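PDB 5JUF: transcriptional regulator from Streptococcus thermophilus LMD-9, which probably switches on competence genes as a quorum-sensing transcriptional activator of the RNPP family, joining a DNA-binding helix-turn-helix domain to a peptide-sensing TPR domain. Local coordinates for residues D5-R10 with E65-D70; V251-Y256 with A268-K273. All blocks are in the same frame, centred on the assembly; numbering follows the deposited sequence.

Interaction 1 of 2, residues D5-R10 with E65-D70; sequences DSIGLR and ELLDQD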
# COMPACT_ATOMS: atom_id res chain seq x y z
N ASP A 5 -19.13 6.98 17.94
CA ASP A 5 -20.39 6.50 18.51
C ASP A 5 -21.59 7.31 18.01
O ASP A 5 -22.66 6.76 17.76
CB ASP A 5 -20.36 6.57 20.04
CG ASP A 5 -19.28 5.70 20.66
OD1 ASP A 5 -18.95 4.64 20.09
OD2 ASP A 5 -18.78 6.07 21.74
N SER A 6 -21.43 8.64 17.92
CA SER A 6 -22.57 9.50 17.62
C SER A 6 -23.04 9.30 16.18
O SER A 6 -24.24 9.12 15.92
CB SER A 6 -22.18 10.97 17.86
OG SER A 6 -23.24 11.84 17.53
N ILE A 7 -22.11 9.32 15.24
CA ILE A 7 -22.42 9.09 13.83
C ILE A 7 -22.94 7.68 13.62
O ILE A 7 -23.92 7.46 12.89
CB ILE A 7 -21.17 9.38 12.99
CG1 ILE A 7 -20.88 10.88 13.00
CG2 ILE A 7 -21.32 8.85 11.57
CD1 ILE A 7 -19.49 11.20 12.47
N GLY A 8 -22.28 6.69 14.22
CA GLY A 8 -22.72 5.31 14.06
C GLY A 8 -24.15 5.10 14.53
O GLY A 8 -24.95 4.45 13.85
N LEU A 9 -24.49 5.66 15.69
CA LEU A 9 -25.84 5.53 16.21
C LEU A 9 -26.86 6.18 15.29
O LEU A 9 -27.95 5.64 15.08
CB LEU A 9 -25.93 6.14 17.61
CG LEU A 9 -27.31 5.98 18.24
CD1 LEU A 9 -27.68 4.50 18.38
CD2 LEU A 9 -27.40 6.69 19.59
N ARG A 10 -26.52 7.35 14.74
CA ARG A 10 -27.41 8.04 13.81
C ARG A 10 -27.68 7.21 12.56
O ARG A 10 -28.82 7.11 12.09
CB ARG A 10 -26.78 9.39 13.43
CG ARG A 10 -27.72 10.50 13.06
CD ARG A 10 -26.97 11.84 13.00
NE ARG A 10 -26.63 12.36 14.32
CZ ARG A 10 -25.41 12.62 14.77
NH1 ARG A 10 -25.25 13.08 16.00
NH2 ARG A 10 -24.34 12.44 14.00
N GLU A 65 -27.33 15.81 7.31
CA GLU A 65 -28.26 15.18 8.25
C GLU A 65 -27.56 14.11 9.08
O GLU A 65 -27.73 14.06 10.30
CB GLU A 65 -29.45 14.59 7.49
CG GLU A 65 -30.38 15.63 6.90
CD GLU A 65 -31.45 15.01 6.02
OE1 GLU A 65 -31.09 14.41 5.00
OE2 GLU A 65 -32.64 15.12 6.37
N LEU A 66 -26.78 13.25 8.42
CA LEU A 66 -26.11 12.19 9.16
C LEU A 66 -25.05 12.73 10.11
O LEU A 66 -24.69 12.04 11.07
CB LEU A 66 -25.49 11.17 8.19
CG LEU A 66 -26.44 10.35 7.31
CD1 LEU A 66 -25.68 9.24 6.58
CD2 LEU A 66 -27.57 9.77 8.13
N LEU A 67 -24.53 13.92 9.85
CA LEU A 67 -23.51 14.49 10.71
C LEU A 67 -24.09 15.32 11.84
O LEU A 67 -23.51 15.36 12.93
CB LEU A 67 -22.55 15.35 9.89
CG LEU A 67 -21.65 14.49 8.99
CD1 LEU A 67 -20.75 15.33 8.13
CD2 LEU A 67 -20.84 13.52 9.84
N ASP A 68 -25.25 15.94 11.62
CA ASP A 68 -25.79 16.93 12.54
C ASP A 68 -24.71 17.96 12.82
O ASP A 68 -24.22 18.61 11.90
CB ASP A 68 -26.30 16.27 13.83
CG ASP A 68 -27.31 17.13 14.57
OD1 ASP A 68 -27.38 18.36 14.32
OD2 ASP A 68 -28.04 16.56 15.41
N GLN A 69 -24.31 18.09 14.09
CA GLN A 69 -23.25 19.02 14.47
C GLN A 69 -21.89 18.36 14.57
O GLN A 69 -20.93 19.02 14.99
CB GLN A 69 -23.59 19.70 15.81
CG GLN A 69 -24.83 20.58 15.75
CD GLN A 69 -24.70 21.69 14.72
OE1 GLN A 69 -25.19 21.57 13.60
NE2 GLN A 69 -24.03 22.78 15.10
N ASP A 70 -21.78 17.09 14.22
CA ASP A 70 -20.49 16.41 14.24
C ASP A 70 -19.63 16.87 13.07
O ASP A 70 -20.12 17.15 11.97
CB ASP A 70 -20.67 14.89 14.20
CG ASP A 70 -21.37 14.35 15.43
OD1 ASP A 70 -21.20 14.93 16.52
OD2 ASP A 70 -22.11 13.35 15.31
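Ile-7 and Arg-10, one turn apart on a helix, face the C-terminal end of a second helix: the CA of Ile-7 lies 6.3 Å from the CA of Leu-67, and Arg-10 stands opposite Leu-66. The second helix stops at Leu-67. Asp-68 leaves helical geometry with a positive phi of 51°, and a type II' turn from Leu-67 to Asp-70, closed by Asp-70 N to Leu-67 O, swings the Asp-70 carboxylate back toward residues 5-10. A helix ending commonly leaves carbonyls without their usual amide partners, and here an arginine serves one of them. Arg-10 NH2 donates to Leu-66 O at 3.0 Å, and the same nitrogen forms a salt bridge to Asp-70 OD2 at 2.7 Å; both acceptors lie at the guanidinium edge, near its plane. A bend at chi3 (-74°) turns the arginine chain back so that its head reaches both. NH1 adds a weak bond to the same OD2. Asp-68 CB lies 3.8 Å above one guanidinium face and Ser-6 O covers the other, which limits tilting of the group. The carboxylate is turned 47° from the guanidinium, and OD2 takes NH2 on its anti side, tilted out of the carboxylate plane. Its syn lone pair receives Ser-6 OG at 2.9 Å, with OG anti to its own backbone N and pointing to the carboxylate. Two good bonds thus fix OD2, and the cationic neighbour probably favours an ionised carboxylate. Beside these polar groups, Ile-7 CD1 packs alongside Leu-67 CD2 at 3.8 Å. Within the helix-turn-helix domain, the contact pins the end of helix 63-67 to helix 3-17; Leu-66 and Leu-67 reach Leu-52 of helix 49-59, while Ile-72 touches both Ile-7 and Leu-67.

Interaction 2 of 2, residues V251-Y256 with A268-K273; sequences VLKAKY and AENYDK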
# COMPACT_ATOMS: atom_id res chain seq x y z
N VAL A 251 19.93 -3.70 -10.92
CA VAL A 251 20.09 -5.05 -10.39
C VAL A 251 18.92 -5.94 -10.80
O VAL A 251 19.10 -7.13 -11.07
CB VAL A 251 20.29 -5.01 -8.86
CG1 VAL A 251 20.29 -6.42 -8.27
CG2 VAL A 251 21.61 -4.29 -8.51
N LEU A 252 17.70 -5.39 -10.89
CA LEU A 252 16.58 -6.20 -11.38
C LEU A 252 16.81 -6.63 -12.83
O LEU A 252 16.53 -7.78 -13.19
CB LEU A 252 15.26 -5.44 -11.28
CG LEU A 252 14.71 -5.18 -9.88
CD1 LEU A 252 13.40 -4.39 -9.97
CD2 LEU A 252 14.52 -6.48 -9.09
N LYS A 253 17.30 -5.73 -13.67
CA LYS A 253 17.56 -6.11 -15.05
C LYS A 253 18.64 -7.18 -15.13
O LYS A 253 18.58 -8.07 -15.98
CB LYS A 253 17.95 -4.88 -15.87
CG LYS A 253 18.12 -5.16 -17.36
CD LYS A 253 16.81 -5.60 -18.00
CE LYS A 253 17.01 -6.01 -19.46
NZ LYS A 253 17.53 -4.89 -20.30
N ALA A 254 19.63 -7.12 -14.22
CA ALA A 254 20.66 -8.15 -14.18
C ALA A 254 20.07 -9.51 -13.84
O ALA A 254 20.38 -10.51 -14.49
CB ALA A 254 21.75 -7.77 -13.17
N LYS A 255 19.22 -9.57 -12.80
CA LYS A 255 18.54 -10.82 -12.46
C LYS A 255 17.79 -11.38 -13.66
O LYS A 255 17.85 -12.58 -13.94
CB LYS A 255 17.58 -10.62 -11.29
CG LYS A 255 18.20 -10.15 -9.97
CD LYS A 255 19.06 -11.22 -9.33
CE LYS A 255 19.37 -10.88 -7.87
NZ LYS A 255 20.35 -11.85 -7.28
N TYR A 256 17.06 -10.51 -14.38
CA TYR A 256 16.32 -10.95 -15.56
C TYR A 256 17.26 -11.57 -16.59
O TYR A 256 17.00 -12.65 -17.11
CB TYR A 256 15.55 -9.78 -16.16
CG TYR A 256 14.93 -10.06 -17.51
CD1 TYR A 256 13.66 -10.65 -17.61
CD2 TYR A 256 15.60 -9.74 -18.68
CE1 TYR A 256 13.10 -10.90 -18.86
CE2 TYR A 256 15.05 -9.99 -19.92
CZ TYR A 256 13.80 -10.57 -20.01
OH TYR A 256 13.26 -10.81 -21.25
N ALA A 268 26.17 -9.21 -15.97
CA ALA A 268 27.33 -8.53 -15.38
C ALA A 268 27.32 -7.05 -15.72
O ALA A 268 27.62 -6.20 -14.87
CB ALA A 268 28.62 -9.18 -15.88
N GLU A 269 26.98 -6.71 -16.97
CA GLU A 269 26.95 -5.32 -17.40
C GLU A 269 25.90 -4.52 -16.63
O GLU A 269 26.14 -3.35 -16.28
CB GLU A 269 26.68 -5.24 -18.90
CG GLU A 269 26.64 -3.84 -19.47
CD GLU A 269 27.93 -3.07 -19.22
OE1 GLU A 269 27.87 -1.82 -19.12
OE2 GLU A 269 29.01 -3.70 -19.13
N ASN A 270 24.74 -5.11 -16.36
CA ASN A 270 23.73 -4.41 -15.57
C ASN A 270 24.16 -4.26 -14.12
O ASN A 270 23.91 -3.22 -13.50
CB ASN A 270 22.38 -5.12 -15.66
CG ASN A 270 21.64 -4.78 -16.94
OD1 ASN A 270 21.08 -3.69 -17.07
ND2 ASN A 270 21.64 -5.70 -17.89
N TYR A 271 24.82 -5.27 -13.55
CA TYR A 271 25.42 -5.10 -12.23
C TYR A 271 26.43 -3.95 -12.24
O TYR A 271 26.45 -3.12 -11.32
CB TYR A 271 26.09 -6.39 -11.76
CG TYR A 271 25.24 -7.24 -10.82
CD1 TYR A 271 24.90 -6.79 -9.55
CD2 TYR A 271 24.80 -8.51 -11.20
CE1 TYR A 271 24.14 -7.55 -8.68
CE2 TYR A 271 24.02 -9.29 -10.34
CZ TYR A 271 23.70 -8.81 -9.08
OH TYR A 271 22.94 -9.57 -8.22
N ASP A 272 27.26 -3.87 -13.28
CA ASP A 272 28.24 -2.79 -13.35
C ASP A 272 27.58 -1.42 -13.43
O ASP A 272 28.06 -0.45 -12.83
CB ASP A 272 29.18 -3.00 -14.53
CG ASP A 272 30.14 -4.15 -14.32
OD1 ASP A 272 30.27 -4.61 -13.17
OD2 ASP A 272 30.76 -4.60 -15.32
N LYS A 273 26.47 -1.30 -14.17
CA LYS A 273 25.76 -0.03 -14.20
C LYS A 273 25.25 0.35 -12.81
O LYS A 273 25.35 1.51 -12.40
CB LYS A 273 24.60 -0.07 -15.20
CG LYS A 273 25.04 -0.14 -16.67
CD LYS A 273 23.82 -0.24 -17.58
CE LYS A 273 24.22 -0.43 -19.04
NZ LYS A 273 23.03 -0.54 -19.93
O HOH W 1 20.23 -5.53 -20.62
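Tyr-271 brings its ring against Ala-254 and Val-251, joining two antiparallel helices of the ComR tetratricopeptide region. Close-packed antiparallel helices of this kind are the basis of TPR folds. The short segments run at 172° with their axes only 7.7 Å apart, a close approach consistent with the small Ala-254 at the interface. The Ala-254 methyl touches both Asn-270 CB and Tyr-271 CD2, each at 3.7 Å, and so sits between the two neighbouring side chains of the opposing helix. The ring is met obliquely. Both partners come from the same side of the ring plane, Ala-254 CB near CD2 and CE2, Val-251 CG1 near CE1 across the ring, at 4.0 Å. A chi1 of -98°, away from the staggered values, carries the ring over toward helix 246-260, and its hydroxyl ends near Lys-255. The two polar ends share Asp-297, which accepts a hydrogen bond from Tyr-271 OH and forms a salt bridge with Lys-255 NZ, while Ile-290 of helix 284-296 also packs on the tyrosine. On the other flank, the Asn-270 amide rests against the aliphatic part of Lys-253, with OD1 3.3 Å from CG. Here the lysine chain bends at chi2 (64°) and again at chi4, bringing its amine to the water that ND2 also reaches. Asn-270 ND2 also bonds back to Glu-266 O, in the preceding turn of its own helix. No direct hydrogen bond joins the two segments; a single water bridges them instead, accepting from Lys-253 NZ at 2.8 Å and from Asn-270 ND2 at 3.1 Å.

The two interactions bury nearly equal areas, about 313 and 312 Å², yet use different chemistry. Interaction 1 secures a helix end in the helix-turn-helix domain, where direct ionic and hydrogen bonds join the segments, with a smaller apolar contact beside them. Interaction 2 joins the flanks of continuing helices in the TPR region, where apolar packing dominates and polar groups connect through water or through residues outside the pair. Both are partly buried: interaction 1 includes exposed residues among those touching, interaction 2 none. They share no helices. Their centres lie 57 Å apart on opposite sides of the chain's centre, and they do not touch; each joins helices within its own part of the fold.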